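Local coordinates for Sodium/calcium exchanger membrane region domain-containing protein (PDB 4KPP) that probably exchanges protons for calcium ions across the membrane, as a transporter of the sodium/calcium exchanger family, at residues 166-169 with 170-174; 287-290 with 291-295. All coordinates share one frame; numbering follows the deposited sequence.

Contact 1 (166-169 with 170-174) lies within helix 163-182, and contact 2 (287-290 with 291-295) opens helix 288-299. Contact 1 comes first along the chain, in the first of two sodium/calcium exchanger regions, and contact 2 falls in the second. Their centres are about 8 Å apart, because the two helices pack side by side in roughly opposite directions. Small, aromatic and branched aliphatic residues meet between them: Phe169 CB lies 3.2 Å from Thr287 O, Ala166 CB 3.6 Å from Gly291 O and Phe169 CE2 3.8 Å from Ile290 CG2. The pair thus joins the two regions of the family, probably within the membrane, away from the calcium site seen in this structure.

Contact 1 (166-169 with 170-174); sequences ALVF and VSLYA
Ser171 turns its hydroxyl back down the helix onto the carbonyl of Leu167, with OG 2.6 Å from Leu167 O. A first torsion of -65° sets OG beside its own backbone N, so both can reach that one oxygen; Ser171 N donates to Leu167 O at 2.9 Å and the two arrive from opposite faces of the carbonyl plane. Leu167 covers the hydroxyl with a methyl, CD2 standing 3.6 Å from Ser171 OG. Serine suits this predicted transmembrane helix because its polar group is satisfied within its own turn; an alanine here would probably leave Leu167 O with the amide as its one donor from this turn and open a small gap beside Leu167 CD2. Round the helix, Val168 and Leu172 meet loosely through methyls, CG1 to CD1 at 4.3 Å. Val170, with CG2 beside its backbone N, brings that methyl to 3.2 Å from Ala166 O, next to the backbone hydrogen bond from Val170 N to that oxygen. The buried ring of Phe169 meets Tyr151 edge-to-face, and a monoolein lipid touches Val168. Regular i to i-4 backbone hydrogen bonds define the alpha-helix, and a serine hydroxyl folded onto the same acceptor is common in transmembrane helices.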
# COMPACT_ATOMS: atom_id res chain seq x y z
N ALA A 166 -16.58 -1.56 -7.42
CA ALA A 166 -16.04 -0.70 -6.38
C ALA A 166 -16.78 -0.93 -5.07
O ALA A 166 -16.17 -0.97 -4.00
CB ALA A 166 -16.13 0.76 -6.80
N LEU A 167 -18.10 -1.09 -5.16
CA LEU A 167 -18.93 -1.37 -4.00
C LEU A 167 -18.50 -2.67 -3.33
O LEU A 167 -18.44 -2.75 -2.10
CB LEU A 167 -20.40 -1.46 -4.42
CG LEU A 167 -21.45 -0.84 -3.49
CD1 LEU A 167 -22.85 -1.03 -4.07
CD2 LEU A 167 -21.38 -1.41 -2.09
N VAL A 168 -18.20 -3.68 -4.13
CA VAL A 168 -17.74 -4.97 -3.62
C VAL A 168 -16.40 -4.84 -2.90
O VAL A 168 -16.26 -5.26 -1.75
CB VAL A 168 -17.63 -6.02 -4.74
CG1 VAL A 168 -17.06 -7.33 -4.19
CG2 VAL A 168 -18.98 -6.26 -5.38
N PHE A 169 -15.42 -4.25 -3.59
CA PHE A 169 -14.08 -4.06 -3.03
C PHE A 169 -14.10 -3.26 -1.74
O PHE A 169 -13.40 -3.59 -0.78
CB PHE A 169 -13.16 -3.40 -4.05
CG PHE A 169 -12.71 -4.32 -5.15
CD1 PHE A 169 -11.93 -5.43 -4.85
CD2 PHE A 169 -13.05 -4.07 -6.47
CE1 PHE A 169 -11.51 -6.28 -5.86
CE2 PHE A 169 -12.63 -4.92 -7.48
CZ PHE A 169 -11.86 -6.03 -7.17
N VAL A 170 -14.90 -2.20 -1.71
CA VAL A 170 -15.03 -1.39 -0.50
C VAL A 170 -15.74 -2.19 0.60
O VAL A 170 -15.37 -2.09 1.78
CB VAL A 170 -15.78 -0.06 -0.78
CG1 VAL A 170 -16.14 0.65 0.52
CG2 VAL A 170 -14.94 0.84 -1.66
N SER A 171 -16.73 -2.99 0.22
CA SER A 171 -17.44 -3.84 1.17
C SER A 171 -16.50 -4.85 1.82
O SER A 171 -16.54 -5.06 3.03
CB SER A 171 -18.61 -4.56 0.50
OG SER A 171 -19.60 -3.64 0.07
N LEU A 172 -15.68 -5.49 0.99
CA LEU A 172 -14.71 -6.46 1.49
C LEU A 172 -13.80 -5.83 2.54
O LEU A 172 -13.57 -6.42 3.60
CB LEU A 172 -13.88 -7.04 0.34
CG LEU A 172 -14.56 -8.08 -0.54
CD1 LEU A 172 -13.69 -8.44 -1.73
CD2 LEU A 172 -14.91 -9.33 0.26
N TYR A 173 -13.29 -4.64 2.25
CA TYR A 173 -12.40 -3.97 3.18
C TYR A 173 -13.12 -3.53 4.45
O TYR A 173 -12.58 -3.67 5.55
CB TYR A 173 -11.69 -2.78 2.53
CG TYR A 173 -10.64 -2.18 3.44
CD1 TYR A 173 -9.50 -2.90 3.77
CD2 TYR A 173 -10.79 -0.91 3.98
CE1 TYR A 173 -8.55 -2.38 4.61
CE2 TYR A 173 -9.83 -0.37 4.82
CZ TYR A 173 -8.71 -1.11 5.13
OH TYR A 173 -7.75 -0.59 5.96
N ALA A 174 -14.34 -3.02 4.29
CA ALA A 174 -15.15 -2.59 5.44
C ALA A 174 -15.40 -3.75 6.40
O ALA A 174 -15.28 -3.60 7.62
CB ALA A 174 -16.46 -1.99 4.96

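Contact 2 (287-290 with 291-295); sequences TLLI and GTIAI
Leu288 O is gripped twice by Thr292, whose OG1 approaches to 2.7 Å and whose backbone N approaches to 2.8 Å. The hydroxyl sits well above the carbonyl plane, 43° out of it, whereas the amide lies closer to it. With OG1 beside its own backbone N (chi1 -62°), threonine spends its polar branch inside the helix and leaves CG2 as an apolar surface. Leu288 adds hydrocarbon to the same place, its CG 3.9 Å from Thr292 OG1, and the two side chains cross obliquely.

One residue further on, the apolar pair Leu289 and Ile293 meets with CD2 4.1 Å from CG2. Ile293 holds CG1 between its backbone N and carbonyl carbon (chi1 64°), which lays that branch against the backbone of the previous turn, 3.3 Å from Ile290 O. The other branch, CG2, is thereby the one turned to Leu289.

What positions these groups is the first turn of the helix. Gly291 N reaches Thr287 O at 3.2 Å in an almost straight bond, and the missing side chain suits a buried point of close helix packing. Thr287, at the N-cap position, makes no capping bond with its side chain; its hydroxyl bonds instead to Val283 O of the preceding helix 271-285.

Farther out, Leu288 packs on Tyr173 of helix 163-182 and Tyr79 of helix 76-91. Leu289 and Ile293 lie against Asp82 of helix 76-91, while Leu289 and Ile290 touch Met104 of helix 96-127, so this helix start is wedged among three neighbours.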
# COMPACT_ATOMS: atom_id res chain seq x y z
N THR A 287 -8.05 -3.86 -2.24
CA THR A 287 -9.49 -3.76 -2.01
C THR A 287 -9.97 -2.31 -2.06
O THR A 287 -10.54 -1.87 -3.06
CB THR A 287 -9.92 -4.39 -0.66
OG1 THR A 287 -9.15 -3.83 0.41
CG2 THR A 287 -9.74 -5.90 -0.68
N LEU A 288 -9.73 -1.57 -0.98
CA LEU A 288 -10.15 -0.18 -0.86
C LEU A 288 -9.61 0.71 -1.99
O LEU A 288 -10.32 1.58 -2.50
CB LEU A 288 -9.75 0.40 0.50
CG LEU A 288 -10.19 1.84 0.77
CD1 LEU A 288 -11.71 1.94 0.93
CD2 LEU A 288 -9.48 2.42 1.99
N LEU A 289 -8.36 0.48 -2.38
CA LEU A 289 -7.72 1.27 -3.41
C LEU A 289 -8.44 1.13 -4.75
O LEU A 289 -8.68 2.13 -5.44
CB LEU A 289 -6.25 0.86 -3.57
CG LEU A 289 -5.21 1.96 -3.80
CD1 LEU A 289 -4.03 1.43 -4.60
CD2 LEU A 289 -5.80 3.20 -4.47
N ILE A 290 -8.77 -0.10 -5.12
CA ILE A 290 -9.46 -0.35 -6.38
C ILE A 290 -10.82 0.34 -6.39
O ILE A 290 -11.19 0.99 -7.36
CB ILE A 290 -9.64 -1.85 -6.64
CG1 ILE A 290 -8.34 -2.61 -6.36
CG2 ILE A 290 -10.12 -2.09 -8.07
CD1 ILE A 290 -8.42 -4.10 -6.61
N GLY A 291 -11.56 0.19 -5.29
CA GLY A 291 -12.84 0.85 -5.15
C GLY A 291 -12.71 2.36 -5.22
O GLY A 291 -13.53 3.03 -5.84
N THR A 292 -11.66 2.89 -4.59
CA THR A 292 -11.44 4.33 -4.54
C THR A 292 -11.24 4.95 -5.92
O THR A 292 -11.86 5.96 -6.25
CB THR A 292 -10.25 4.69 -3.63
OG1 THR A 292 -10.52 4.25 -2.29
CG2 THR A 292 -10.02 6.19 -3.63
N ILE A 293 -10.38 4.35 -6.74
CA ILE A 293 -10.13 4.90 -8.07
C ILE A 293 -11.35 4.79 -8.98
O ILE A 293 -11.60 5.68 -9.80
CB ILE A 293 -8.87 4.30 -8.75
CG1 ILE A 293 -9.05 2.81 -9.01
CG2 ILE A 293 -7.62 4.57 -7.91
CD1 ILE A 293 -7.94 2.21 -9.85
N ALA A 294 -12.12 3.72 -8.84
CA ALA A 294 -13.33 3.55 -9.64
C ALA A 294 -14.42 4.53 -9.19
O ALA A 294 -15.13 5.10 -10.02
CB ALA A 294 -13.83 2.11 -9.56
N ILE A 295 -14.53 4.72 -7.88
CA ILE A 295 -15.49 5.67 -7.32
C ILE A 295 -15.14 7.10 -7.74
O ILE A 295 -15.99 7.84 -8.23
CB ILE A 295 -15.56 5.58 -5.78
CG1 ILE A 295 -16.37 4.35 -5.35
CG2 ILE A 295 -16.19 6.83 -5.19
CD1 ILE A 295 -16.39 4.12 -3.85